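Local coordinates for calcium uptake protein 3, mitochondrial (Homo sapiens, PDB 6AGI) that senses matrix calcium through EF-hand domains and, as a disulfide-linked heterodimer with MICU1, stimulates or inhibits the mitochondrial calcium uniporter channel depending on calcium concentration, at residues T347-F352 with D358-K363; E259-I264 with R297-F302; E307-A312 with K329-V334; I244-Y249 with N254-E259; N314-N317 with S322-Q325. All blocks are in the same frame, centred on the assembly; numbering follows the deposited sequence.

Interaction 1 (T347-F352 with D358-K363). With CA (calcium ion), chain G.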
# COMPACT_ATOMS: atom_id res chain seq x y z
N THR B 347 -13.09 12.41 -17.17
CA THR B 347 -12.13 11.91 -18.13
C THR B 347 -11.63 10.54 -17.73
O THR B 347 -11.57 9.62 -18.56
CB THR B 347 -10.99 12.91 -18.29
OG1 THR B 347 -11.53 14.17 -18.74
CG2 THR B 347 -10.01 12.40 -19.32
N VAL B 348 -11.26 10.36 -16.45
CA VAL B 348 -10.85 9.05 -15.96
C VAL B 348 -11.94 8.02 -16.24
O VAL B 348 -11.65 6.90 -16.68
CB VAL B 348 -10.50 9.09 -14.46
CG1 VAL B 348 -10.28 7.71 -13.94
CG2 VAL B 348 -9.27 9.92 -14.22
N PHE B 349 -13.20 8.37 -16.01
CA PHE B 349 -14.27 7.41 -16.25
C PHE B 349 -14.36 7.04 -17.73
O PHE B 349 -14.44 5.86 -18.07
CB PHE B 349 -15.60 7.93 -15.72
CG PHE B 349 -15.83 7.58 -14.28
CD1 PHE B 349 -14.87 7.90 -13.32
CD2 PHE B 349 -16.95 6.86 -13.89
CE1 PHE B 349 -15.06 7.57 -11.98
CE2 PHE B 349 -17.15 6.52 -12.55
CZ PHE B 349 -16.19 6.87 -11.60
N LYS B 350 -14.30 8.03 -18.63
CA LYS B 350 -14.38 7.70 -20.05
C LYS B 350 -13.15 6.92 -20.52
O LYS B 350 -13.23 6.16 -21.49
CB LYS B 350 -14.56 8.97 -20.88
CG LYS B 350 -15.97 9.19 -21.46
CD LYS B 350 -17.09 9.31 -20.42
CE LYS B 350 -18.42 9.71 -21.07
NZ LYS B 350 -18.70 8.99 -22.36
N ILE B 351 -12.01 7.08 -19.86
CA ILE B 351 -10.83 6.30 -20.22
C ILE B 351 -10.99 4.85 -19.77
O ILE B 351 -10.80 3.92 -20.57
CB ILE B 351 -9.56 6.96 -19.65
CG1 ILE B 351 -9.31 8.30 -20.32
CG2 ILE B 351 -8.35 6.07 -19.84
CD1 ILE B 351 -8.23 9.10 -19.64
N PHE B 352 -11.38 4.62 -18.51
CA PHE B 352 -11.35 3.28 -17.92
C PHE B 352 -12.69 2.54 -17.88
O PHE B 352 -12.68 1.32 -17.65
CB PHE B 352 -10.83 3.33 -16.48
CG PHE B 352 -9.43 3.85 -16.35
CD1 PHE B 352 -8.35 2.99 -16.45
CD2 PHE B 352 -9.20 5.19 -16.14
CE1 PHE B 352 -7.05 3.46 -16.33
CE2 PHE B 352 -7.91 5.68 -16.02
CZ PHE B 352 -6.83 4.81 -16.11
N ASP B 358 -20.98 4.21 -16.94
CA ASP B 358 -20.60 5.40 -16.19
C ASP B 358 -20.36 5.07 -14.72
O ASP B 358 -20.69 5.86 -13.82
CB ASP B 358 -21.65 6.52 -16.34
CG ASP B 358 -21.02 7.90 -16.35
OD1 ASP B 358 -19.84 8.01 -16.80
OD2 ASP B 358 -21.68 8.87 -15.90
N GLN B 359 -19.76 3.91 -14.46
CA GLN B 359 -19.31 3.52 -13.12
C GLN B 359 -18.02 2.73 -13.25
O GLN B 359 -17.70 2.19 -14.31
CB GLN B 359 -20.38 2.69 -12.37
CG GLN B 359 -21.67 3.45 -12.02
CD GLN B 359 -22.50 2.75 -10.96
OE1 GLN B 359 -23.31 3.38 -10.28
NE2 GLN B 359 -22.29 1.44 -10.81
N LEU B 360 -17.25 2.63 -12.16
CA LEU B 360 -15.97 1.94 -12.21
C LEU B 360 -15.95 0.79 -11.20
O LEU B 360 -16.25 1.00 -10.02
CB LEU B 360 -14.82 2.90 -11.93
CG LEU B 360 -14.33 3.51 -13.24
CD1 LEU B 360 -13.45 4.69 -12.95
CD2 LEU B 360 -13.58 2.48 -14.06
N SER B 361 -15.60 -0.41 -11.68
CA SER B 361 -15.51 -1.60 -10.85
C SER B 361 -14.08 -1.77 -10.33
O SER B 361 -13.19 -0.98 -10.64
CB SER B 361 -15.97 -2.84 -11.62
OG SER B 361 -14.93 -3.36 -12.42
N TYR B 362 -13.88 -2.77 -9.47
CA TYR B 362 -12.57 -2.88 -8.83
C TYR B 362 -11.46 -3.07 -9.86
O TYR B 362 -10.42 -2.41 -9.79
CB TYR B 362 -12.52 -4.04 -7.83
CG TYR B 362 -11.11 -4.23 -7.30
CD1 TYR B 362 -10.66 -3.47 -6.22
CD2 TYR B 362 -10.21 -5.13 -7.89
CE1 TYR B 362 -9.37 -3.61 -5.72
CE2 TYR B 362 -8.90 -5.26 -7.40
CZ TYR B 362 -8.49 -4.50 -6.31
OH TYR B 362 -7.22 -4.60 -5.78
N LYS B 363 -11.66 -3.95 -10.84
CA LYS B 363 -10.58 -4.26 -11.76
C LYS B 363 -10.64 -3.40 -13.02
O LYS B 363 -9.72 -3.44 -13.84
CB LYS B 363 -10.56 -5.76 -12.08
CG LYS B 363 -9.54 -6.25 -13.15
CD LYS B 363 -10.12 -6.18 -14.58
CE LYS B 363 -9.00 -6.19 -15.65
NZ LYS B 363 -9.43 -5.58 -16.94
CA CA G . -18.16 0.63 -15.60
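The carbonyl oxygen Gln359 O binds the calcium ion at 2.1 Å, while CA of the same residue, Gln359 CA, rests 3.7 Å from CE2 of Phe349 on the helix leading into the site. Side chains of Asp353, Asp355, Asp357 and Glu364 bind the same ion, making this the loop of EF-hand 3, with Gln359 as its backbone ligand. Directly after it comes Leu360, the apolar residue expected at the eighth loop position. Its CD1 sits over one face of the Phe349 ring in a CH-pi contact, 3.6 Å from the centroid and 19° off the normal, displaced toward CE1 and CD1. The other branch, Leu360 CD2, reaches Phe352 CB at 3.8 Å. At the ring edge, near its plane, Asp358 O approaches Phe349 CE2. Metal ligation and core packing thus meet in two consecutive residues. The hand is embedded in its lobe: strand 359-360 pairs antiparallel with strand 323-324, Phe328 packs edge-to-face with Phe349, and helices 258-265 and 274-284 cover helix 342-352 at Ile351.

Interaction 2 (E259-I264 with R297-F302)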
# COMPACT_ATOMS: atom_id res chain seq x y z
N GLU B 259 -6.16 12.24 -25.14
CA GLU B 259 -5.52 11.10 -25.77
C GLU B 259 -4.08 10.97 -25.26
O GLU B 259 -3.66 9.87 -24.89
CB GLU B 259 -5.59 11.26 -27.29
CG GLU B 259 -5.37 9.98 -28.11
CD GLU B 259 -5.24 10.25 -29.60
OE1 GLU B 259 -5.31 11.44 -30.01
OE2 GLU B 259 -5.11 9.28 -30.38
N ASP B 260 -3.35 12.10 -25.15
CA ASP B 260 -2.02 12.10 -24.54
C ASP B 260 -2.06 11.78 -23.05
O ASP B 260 -1.19 11.07 -22.53
CB ASP B 260 -1.31 13.44 -24.76
CG ASP B 260 -1.08 13.77 -26.23
OD1 ASP B 260 -0.60 12.88 -26.97
OD2 ASP B 260 -1.33 14.94 -26.62
N PHE B 261 -3.07 12.29 -22.33
CA PHE B 261 -3.25 11.89 -20.94
C PHE B 261 -3.26 10.37 -20.82
O PHE B 261 -2.39 9.77 -20.17
CB PHE B 261 -4.55 12.47 -20.39
CG PHE B 261 -4.70 12.29 -18.92
CD1 PHE B 261 -3.64 12.57 -18.07
CD2 PHE B 261 -5.87 11.79 -18.37
CE1 PHE B 261 -3.75 12.40 -16.69
CE2 PHE B 261 -5.98 11.60 -17.00
CZ PHE B 261 -4.92 11.91 -16.16
N ALA B 262 -4.22 9.73 -21.49
CA ALA B 262 -4.35 8.28 -21.42
C ALA B 262 -3.06 7.60 -21.86
O ALA B 262 -2.62 6.62 -21.24
CB ALA B 262 -5.53 7.83 -22.28
N HIS B 263 -2.42 8.14 -22.90
CA HIS B 263 -1.19 7.55 -23.40
C HIS B 263 -0.13 7.52 -22.32
O HIS B 263 0.56 6.50 -22.15
CB HIS B 263 -0.70 8.30 -24.64
CG HIS B 263 0.75 8.09 -24.96
ND1 HIS B 263 1.26 6.88 -25.38
CD2 HIS B 263 1.80 8.95 -24.95
CE1 HIS B 263 2.56 6.99 -25.59
NE2 HIS B 263 2.91 8.24 -25.34
N ILE B 264 0.04 8.62 -21.58
CA ILE B 264 0.94 8.65 -20.43
C ILE B 264 0.50 7.64 -19.37
O ILE B 264 1.32 6.93 -18.77
CB ILE B 264 1.03 10.06 -19.83
CG1 ILE B 264 1.66 11.05 -20.81
CG2 ILE B 264 1.83 10.03 -18.55
CD1 ILE B 264 1.52 12.49 -20.36
N ARG B 297 -1.14 16.84 -12.22
CA ARG B 297 -0.45 16.63 -10.95
C ARG B 297 -1.37 16.02 -9.90
O ARG B 297 -0.94 15.17 -9.12
CB ARG B 297 0.17 17.95 -10.45
CG ARG B 297 1.12 17.79 -9.27
CD ARG B 297 1.94 19.06 -8.90
NE ARG B 297 1.20 20.31 -8.91
CZ ARG B 297 1.72 21.48 -8.53
NH1 ARG B 297 2.98 21.56 -8.11
NH2 ARG B 297 0.97 22.57 -8.55
N SER B 298 -2.61 16.51 -9.80
CA SER B 298 -3.60 15.90 -8.92
C SER B 298 -3.63 14.40 -9.13
O SER B 298 -3.51 13.61 -8.18
CB SER B 298 -4.96 16.51 -9.18
OG SER B 298 -5.11 17.68 -8.39
N PHE B 299 -3.76 13.98 -10.38
CA PHE B 299 -3.95 12.57 -10.65
C PHE B 299 -2.70 11.75 -10.35
O PHE B 299 -2.81 10.64 -9.83
CB PHE B 299 -4.40 12.36 -12.09
CG PHE B 299 -4.68 10.94 -12.43
CD1 PHE B 299 -5.92 10.41 -12.14
CD2 PHE B 299 -3.71 10.12 -12.94
CE1 PHE B 299 -6.20 9.09 -12.41
CE2 PHE B 299 -3.99 8.80 -13.21
CZ PHE B 299 -5.23 8.29 -12.96
N PHE B 300 -1.51 12.29 -10.58
CA PHE B 300 -0.39 11.43 -10.19
C PHE B 300 -0.09 11.45 -8.68
O PHE B 300 0.33 10.42 -8.12
CB PHE B 300 0.81 11.76 -11.07
CG PHE B 300 0.57 11.36 -12.52
CD1 PHE B 300 0.76 10.05 -12.92
CD2 PHE B 300 0.04 12.26 -13.43
CE1 PHE B 300 0.50 9.65 -14.21
CE2 PHE B 300 -0.22 11.87 -14.74
CZ PHE B 300 0.01 10.55 -15.12
N GLN B 301 -0.37 12.53 -7.97
CA GLN B 301 -0.31 12.45 -6.51
C GLN B 301 -1.27 11.38 -6.01
O GLN B 301 -0.91 10.55 -5.14
CB GLN B 301 -0.60 13.81 -5.89
CG GLN B 301 0.66 14.66 -5.72
CD GLN B 301 0.37 16.14 -5.58
OE1 GLN B 301 -0.78 16.56 -5.42
NE2 GLN B 301 1.42 16.95 -5.69
N PHE B 302 -2.47 11.36 -6.58
CA PHE B 302 -3.45 10.33 -6.23
C PHE B 302 -2.94 8.92 -6.55
O PHE B 302 -3.12 7.99 -5.74
CB PHE B 302 -4.75 10.62 -6.98
CG PHE B 302 -5.66 9.45 -7.08
CD1 PHE B 302 -6.23 8.91 -5.94
CD2 PHE B 302 -5.89 8.84 -8.30
CE1 PHE B 302 -7.06 7.80 -6.03
CE2 PHE B 302 -6.70 7.73 -8.38
CZ PHE B 302 -7.29 7.21 -7.25
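Phe261 presents the edge of its ring to the face of Phe299, a T-shaped pair with planes at 76° and centroids 5.5 Å apart. The touching atom is Phe261 CZ, which stands above the Phe299 ring near its rim, 3.9 Å from Phe299 CG. CG of Phe261 lies anti to the backbone N (chi1 -171°), which carries the ring across from its own helix toward the other. A third ring, Phe300, runs alongside Phe261 in the opposite direction, with Phe300 CE2 4.1 Å from Phe261 CE1. Its far corner, Phe300 CZ, meets the CG2 branch of Ile264 at 3.9 Å, the two side chains lying roughly perpendicular. The helix segments run nearly parallel, at 20°, but their axes stay 12.7 Å apart; aromatic side chains rather than backbones therefore bridge the interval. Further apolar groups surround the cluster: Leu344 and Ile351 of helix 342-352 touch Phe261, Val348 touches Phe299, and Tyr268 and Phe296 meet the Phe300 ring. Buried and away from the calcium sites, the arrangement is a phenylalanine-rich core of the kind that fills EF-hand lobes. Here it joins a helix of the degenerate EF-hand 2, 293-304, to helix 258-265.

Interaction 3 (E307-A312 with K329-V334)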
# COMPACT_ATOMS: atom_id res chain seq x y z
N GLU B 307 -3.10 3.25 -2.35
CA GLU B 307 -3.40 2.32 -1.27
C GLU B 307 -4.53 2.88 -0.44
O GLU B 307 -5.59 2.28 -0.31
CB GLU B 307 -2.16 2.10 -0.39
CG GLU B 307 -1.16 1.12 -0.97
CD GLU B 307 -0.33 1.72 -2.09
OE1 GLU B 307 -0.56 2.89 -2.43
OE2 GLU B 307 0.55 1.01 -2.62
N ASP B 308 -4.29 4.06 0.12
CA ASP B 308 -5.31 4.73 0.93
C ASP B 308 -6.63 4.74 0.18
O ASP B 308 -7.69 4.48 0.77
CB ASP B 308 -4.89 6.16 1.28
CG ASP B 308 -3.81 6.23 2.36
OD1 ASP B 308 -3.05 5.23 2.50
OD2 ASP B 308 -3.72 7.24 3.11
N PHE B 309 -6.58 4.94 -1.15
CA PHE B 309 -7.83 4.88 -1.91
C PHE B 309 -8.48 3.49 -1.83
O PHE B 309 -9.71 3.37 -1.67
CB PHE B 309 -7.58 5.25 -3.37
CG PHE B 309 -8.84 5.52 -4.16
CD1 PHE B 309 -9.65 6.61 -3.87
CD2 PHE B 309 -9.20 4.69 -5.22
CE1 PHE B 309 -10.80 6.86 -4.62
CE2 PHE B 309 -10.34 4.95 -5.98
CZ PHE B 309 -11.14 6.04 -5.67
N ALA B 310 -7.68 2.43 -1.93
CA ALA B 310 -8.26 1.09 -1.86
C ALA B 310 -8.93 0.86 -0.52
O ALA B 310 -10.07 0.37 -0.47
CB ALA B 310 -7.19 0.03 -2.11
N ILE B 311 -8.27 1.27 0.58
CA ILE B 311 -8.91 1.21 1.89
C ILE B 311 -10.27 1.92 1.87
O ILE B 311 -11.28 1.39 2.33
CB ILE B 311 -8.00 1.82 2.97
CG1 ILE B 311 -6.90 0.84 3.38
CG2 ILE B 311 -8.81 2.31 4.17
CD1 ILE B 311 -5.82 1.49 4.20
N ALA B 312 -10.31 3.13 1.33
CA ALA B 312 -11.55 3.88 1.31
C ALA B 312 -12.66 3.14 0.57
O ALA B 312 -13.82 3.16 1.00
CB ALA B 312 -11.32 5.26 0.70
N LYS B 329 -15.17 10.87 -6.84
CA LYS B 329 -14.51 12.11 -6.46
C LYS B 329 -14.43 12.24 -4.94
O LYS B 329 -13.38 12.59 -4.37
CB LYS B 329 -15.23 13.31 -7.06
CG LYS B 329 -14.93 14.58 -6.28
CD LYS B 329 -15.14 15.83 -7.08
CE LYS B 329 -16.26 15.68 -8.07
NZ LYS B 329 -16.81 17.03 -8.31
N ARG B 330 -15.54 11.93 -4.25
CA ARG B 330 -15.54 12.15 -2.81
C ARG B 330 -14.62 11.16 -2.11
O ARG B 330 -13.92 11.54 -1.15
CB ARG B 330 -16.96 12.04 -2.28
CG ARG B 330 -17.00 12.22 -0.80
CD ARG B 330 -18.38 12.48 -0.24
NE ARG B 330 -18.22 12.77 1.18
CZ ARG B 330 -18.07 11.85 2.12
NH1 ARG B 330 -18.18 10.56 1.81
NH2 ARG B 330 -17.89 12.21 3.38
N ALA B 331 -14.55 9.92 -2.60
CA ALA B 331 -13.59 8.96 -2.07
C ALA B 331 -12.16 9.45 -2.27
O ALA B 331 -11.32 9.35 -1.37
CB ALA B 331 -13.79 7.59 -2.72
N VAL B 332 -11.89 10.03 -3.45
CA VAL B 332 -10.56 10.56 -3.68
C VAL B 332 -10.24 11.61 -2.63
O VAL B 332 -9.22 11.51 -1.92
CB VAL B 332 -10.44 11.13 -5.11
CG1 VAL B 332 -9.25 12.10 -5.24
CG2 VAL B 332 -10.29 9.99 -6.13
N TYR B 333 -11.16 12.55 -2.41
CA TYR B 333 -10.93 13.59 -1.41
C TYR B 333 -10.69 13.01 -0.01
O TYR B 333 -9.64 13.27 0.61
CB TYR B 333 -12.10 14.57 -1.39
CG TYR B 333 -11.89 15.63 -0.34
CD1 TYR B 333 -10.68 16.33 -0.27
CD2 TYR B 333 -12.89 15.95 0.56
CE1 TYR B 333 -10.48 17.29 0.70
CE2 TYR B 333 -12.70 16.91 1.53
CZ TYR B 333 -11.49 17.58 1.60
OH TYR B 333 -11.29 18.55 2.56
N VAL B 334 -11.63 12.21 0.50
CA VAL B 334 -11.53 11.82 1.90
C VAL B 334 -10.34 10.90 2.13
O VAL B 334 -9.73 10.92 3.21
CB VAL B 334 -12.85 11.16 2.37
CG1 VAL B 334 -12.60 10.23 3.54
CG2 VAL B 334 -13.85 12.22 2.79
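Phe309 projects from helix 306-312 onto helix 325-336, where it meets Ala331 and Val332. Its CB starts the side chain with CG anti to the backbone N (chi1 -167°), a setting that swings the ring toward the second helix. From CG outward one flank of the ring does the work. Phe309 CD1 approaches the backbone, 4.1 Å from both Val332 CA and Ala331 O. The next atom, Phe309 CE1, is the focus of the contact: it touches Val332 CG2 at 3.5 Å and Ala331 CB at 3.6 Å, while Val332 N lies at the ring edge, in its plane. At the tip, Phe309 CZ still reaches Val332 CG2, at 4.1 Å. A single corner of the phenylalanine thus meets both one methyl branch of the valine and the methyl of the preceding alanine. The ring is also packed by Phe302 and Phe328, each in an edge-to-face arrangement. While Ala331 points toward Phe309, Arg330, its neighbour on helix 325-336, points away: besides a salt bridge to Glu327, it hydrogen-bonds to Asn112 O and Met113 O of the second subunit. The contact therefore combines an inner apolar seam with an outer dimer surface. Phenylalanine packing between helices is a familiar feature of the apolar core of paired EF-hands, here the pair carrying EF-hand 3.

Interaction 4 (I244-Y249 with N254-E259)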
# COMPACT_ATOMS: atom_id res chain seq x y z
N ILE B 244 8.14 18.13 -16.64
CA ILE B 244 8.78 17.79 -17.90
C ILE B 244 7.87 16.90 -18.74
O ILE B 244 7.78 17.07 -19.96
CB ILE B 244 10.15 17.14 -17.65
CG1 ILE B 244 11.12 18.20 -17.15
CG2 ILE B 244 10.70 16.50 -18.92
CD1 ILE B 244 12.29 17.66 -16.31
N GLU B 245 7.15 15.96 -18.12
CA GLU B 245 6.27 15.13 -18.95
C GLU B 245 5.14 15.98 -19.54
O GLU B 245 4.94 16.02 -20.77
CB GLU B 245 5.69 13.98 -18.13
CG GLU B 245 6.38 12.60 -18.29
CD GLU B 245 6.07 11.89 -19.62
OE1 GLU B 245 4.89 11.54 -19.85
OE2 GLU B 245 7.01 11.69 -20.44
N PHE B 246 4.45 16.73 -18.67
CA PHE B 246 3.33 17.56 -19.11
C PHE B 246 3.75 18.47 -20.26
O PHE B 246 3.19 18.40 -21.36
CB PHE B 246 2.79 18.38 -17.93
CG PHE B 246 1.56 19.18 -18.26
CD1 PHE B 246 0.30 18.59 -18.23
CD2 PHE B 246 1.65 20.50 -18.62
CE1 PHE B 246 -0.85 19.31 -18.57
CE2 PHE B 246 0.51 21.23 -18.95
CZ PHE B 246 -0.75 20.63 -18.93
N LEU B 247 4.81 19.25 -20.03
CA LEU B 247 5.32 20.18 -21.03
C LEU B 247 5.79 19.45 -22.28
O LEU B 247 5.72 20.00 -23.38
CB LEU B 247 6.47 20.98 -20.42
CG LEU B 247 6.18 22.02 -19.32
CD1 LEU B 247 7.45 22.44 -18.60
CD2 LEU B 247 5.50 23.24 -19.90
N SER B 248 6.28 18.22 -22.13
CA SER B 248 6.61 17.40 -23.28
C SER B 248 5.39 17.13 -24.14
O SER B 248 5.54 16.75 -25.31
CB SER B 248 7.24 16.07 -22.86
OG SER B 248 8.54 16.26 -22.31
N TYR B 249 4.17 17.28 -23.59
CA TYR B 249 3.01 17.11 -24.46
C TYR B 249 2.19 18.37 -24.73
O TYR B 249 1.40 18.36 -25.67
CB TYR B 249 2.08 16.03 -23.91
CG TYR B 249 2.71 14.66 -23.92
CD1 TYR B 249 3.60 14.29 -22.92
CD2 TYR B 249 2.45 13.75 -24.94
CE1 TYR B 249 4.19 13.05 -22.90
CE2 TYR B 249 3.05 12.50 -24.93
CZ TYR B 249 3.92 12.16 -23.91
OH TYR B 249 4.53 10.93 -23.86
N ASN B 254 -2.05 25.49 -22.00
CA ASN B 254 -2.37 25.15 -20.62
C ASN B 254 -2.79 23.70 -20.47
O ASN B 254 -2.75 23.16 -19.35
CB ASN B 254 -3.50 26.02 -20.07
CG ASN B 254 -3.10 27.47 -19.91
OD1 ASN B 254 -3.05 28.24 -20.89
ND2 ASN B 254 -2.84 27.87 -18.67
N THR B 255 -3.15 23.04 -21.56
CA THR B 255 -3.77 21.72 -21.51
C THR B 255 -3.01 20.74 -22.39
O THR B 255 -2.50 21.12 -23.45
CB THR B 255 -5.23 21.73 -22.03
OG1 THR B 255 -5.30 22.41 -23.30
CG2 THR B 255 -6.10 22.45 -21.05
N ILE B 256 -2.95 19.47 -21.94
CA ILE B 256 -2.65 18.35 -22.82
C ILE B 256 -3.95 17.68 -23.22
O ILE B 256 -4.97 17.76 -22.51
CB ILE B 256 -1.67 17.31 -22.20
CG1 ILE B 256 -2.38 16.48 -21.11
CG2 ILE B 256 -0.38 17.98 -21.74
CD1 ILE B 256 -1.51 15.34 -20.56
N SER B 257 -3.94 17.05 -24.39
CA SER B 257 -5.11 16.30 -24.83
C SER B 257 -5.32 15.08 -23.95
O SER B 257 -4.39 14.55 -23.33
CB SER B 257 -4.97 15.88 -26.30
OG SER B 257 -4.02 14.85 -26.45
N GLU B 258 -6.58 14.64 -23.87
CA GLU B 258 -6.91 13.42 -23.14
C GLU B 258 -6.39 12.17 -23.84
O GLU B 258 -6.12 11.16 -23.19
CB GLU B 258 -8.42 13.33 -22.94
CG GLU B 258 -8.96 14.42 -22.03
CD GLU B 258 -9.51 15.62 -22.75
OE1 GLU B 258 -9.02 15.96 -23.85
OE2 GLU B 258 -10.44 16.25 -22.20
N GLU B 259 -6.16 12.24 -25.14
CA GLU B 259 -5.52 11.10 -25.77
C GLU B 259 -4.08 10.97 -25.26
O GLU B 259 -3.66 9.87 -24.89
CB GLU B 259 -5.59 11.26 -27.29
CG GLU B 259 -5.37 9.98 -28.11
CD GLU B 259 -5.24 10.25 -29.60
OE1 GLU B 259 -5.31 11.44 -30.01
OE2 GLU B 259 -5.11 9.28 -30.38
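With CG anti to the backbone N (chi1 -175°), Phe246 extends its ring from helix 227-250 across to Ile256, whose own chi1 of 73° sets CG1 between the backbone N and the carbonyl carbon and leaves CG2 directed at the ring. That methyl lies over one face in a CH-pi contact, 3.8 Å from the centroid and 24° off the normal, with Ile256 CG2 closest to Phe246 CE1 at 3.5 Å. The same Ile256 CG2 also meets Tyr249 CB at 3.8 Å, one helical turn along, and so touches two helix side chains. At the edge of the phenylalanine, near its plane, Asn254 O approaches Phe246 CZ at 3.3 Å. Outside the two segments, Phe293 and Phe296 each make an edge-to-face pair with Phe246. Replacing Phe246 with an alanine would probably deprive the Ile256 methyl of its aromatic seat and open a gap beside Phe293 and Phe296. Helix 227-250 has a further internal bond: Ser248 OG donates to Ile244 O at 2.6 Å, from the opposite face of the carbonyl plane to Ser248 N. Past the isoleucine, Ser257 takes the N-cap position of helix 258-265. A helix, a tight loop, a short strand paired with strand 291-292 and a second helix follow in turn, a succession resembling an EF-hand, in a part of the chain away from the calcium sites.

Interaction 5 (N314-N317 with S322-Q325)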
# COMPACT_ATOMS: atom_id res chain seq x y z
N ASN B 314 -12.95 -0.05 0.09
CA ASN B 314 -12.96 -1.46 0.46
C ASN B 314 -14.37 -1.99 0.62
O ASN B 314 -14.64 -3.14 0.27
CB ASN B 314 -12.18 -1.68 1.76
CG ASN B 314 -12.17 -3.13 2.20
OD1 ASN B 314 -11.75 -3.44 3.32
ND2 ASN B 314 -12.62 -4.02 1.33
N MET B 315 -15.27 -1.17 1.14
CA MET B 315 -16.64 -1.63 1.33
C MET B 315 -17.29 -1.92 -0.02
O MET B 315 -18.01 -2.92 -0.16
CB MET B 315 -17.44 -0.55 2.07
CG MET B 315 -17.88 -0.87 3.50
SD MET B 315 -18.65 -2.48 3.69
CE MET B 315 -20.38 -2.09 3.54
N TYR B 316 -16.96 -1.11 -1.04
CA TYR B 316 -17.38 -1.41 -2.40
C TYR B 316 -16.81 -2.72 -2.91
O TYR B 316 -17.52 -3.49 -3.56
CB TYR B 316 -16.99 -0.28 -3.36
CG TYR B 316 -17.81 0.97 -3.22
CD1 TYR B 316 -17.65 1.83 -2.14
CD2 TYR B 316 -18.81 1.24 -4.14
CE1 TYR B 316 -18.44 2.97 -2.02
CE2 TYR B 316 -19.60 2.37 -4.02
CZ TYR B 316 -19.41 3.23 -2.97
OH TYR B 316 -20.21 4.34 -2.86
N ASN B 317 -15.53 -2.99 -2.62
CA ASN B 317 -14.98 -4.20 -3.24
C ASN B 317 -15.45 -5.47 -2.52
O ASN B 317 -15.63 -6.52 -3.17
CB ASN B 317 -13.46 -4.11 -3.30
CG ASN B 317 -12.80 -5.43 -3.67
OD1 ASN B 317 -13.38 -6.24 -4.40
ND2 ASN B 317 -11.57 -5.64 -3.19
N SER B 322 -19.75 -1.14 -8.17
CA SER B 322 -19.02 -0.12 -8.92
C SER B 322 -19.39 1.25 -8.37
O SER B 322 -20.56 1.51 -8.05
CB SER B 322 -19.34 -0.16 -10.41
OG SER B 322 -18.82 -1.33 -11.00
N ILE B 323 -18.43 2.10 -8.32
CA ILE B 323 -18.59 3.46 -7.83
C ILE B 323 -19.06 4.36 -8.97
O ILE B 323 -18.75 4.13 -10.15
CB ILE B 323 -17.25 3.91 -7.21
CG1 ILE B 323 -17.35 5.29 -6.58
CG2 ILE B 323 -16.17 3.88 -8.24
CD1 ILE B 323 -17.98 5.29 -5.22
N GLY B 324 -19.83 5.41 -8.64
CA GLY B 324 -20.13 6.46 -9.59
C GLY B 324 -19.15 7.63 -9.52
O GLY B 324 -18.29 7.70 -8.64
N GLN B 325 -19.29 8.58 -10.45
CA GLN B 325 -18.26 9.62 -10.48
C GLN B 325 -18.35 10.55 -9.28
O GLN B 325 -17.32 11.03 -8.81
CB GLN B 325 -18.29 10.47 -11.76
CG GLN B 325 -18.33 9.70 -13.06
CD GLN B 325 -18.34 10.57 -14.31
OE1 GLN B 325 -18.55 10.06 -15.41
NE2 GLN B 325 -17.99 11.86 -14.18
O HOH W 1 -21.09 5.33 -5.94
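Tyr316 and Ser322 are the nearest backbone neighbours, their CA atoms 6.8 Å apart, as helical 314-317 faces the extended residues 322-324. These belong to the EF-hand pair: strand 323-324 joins strand 359-360 of the calcium-bearing loop, and Gly324 is the N-cap of helix 325-336. The phenol of Tyr316 (chi1 -73°, CG anti to the carbonyl carbon) reaches across to the strand and meets the Ile323 side chain at about a right angle. Tyr316 CZ is 3.4 Å from Ile323 CD1, the isoleucine's terminal methyl, while Ser322 O lies more loosely at the ring edge. Phe134 of the second subunit packs edge-to-face with the same ring, so one tyrosine serves both the lobe and the dimer. A serine in place of Tyr316 would probably strip Ile323 CD1 of the ring packed against it and take from Phe134 of the second subunit its edge-to-face partner. A water accepts a hydrogen bond from Gly324 N at 3.0 Å and makes a weak one with Tyr316 OH at 3.4 Å.

How the interactions relate
From the N terminus, interaction 4 comes first, closing the short loop between helix 227-250 and strand 255-256. Interaction 2 follows in series and shares Glu259 with it; its wider loop brings helix 293-304 back to helix 258-265. Interaction 3 then closes 307-312 against 329-334, and interaction 5 is nested inside that loop. Interaction 1 closes last, round the calcium loop; no loops cross. Antiparallel strands 323-324 and 359-360 join interactions 5 and 1, while Phe302 packing on Val332 joins 2 to 3 and Ile351 on Ala262 joins 1 to 2. Together they unite the degenerate EF-hand 2 and calcium-bound EF-hand 3, with interactions 3 and 5 also facing the second subunit.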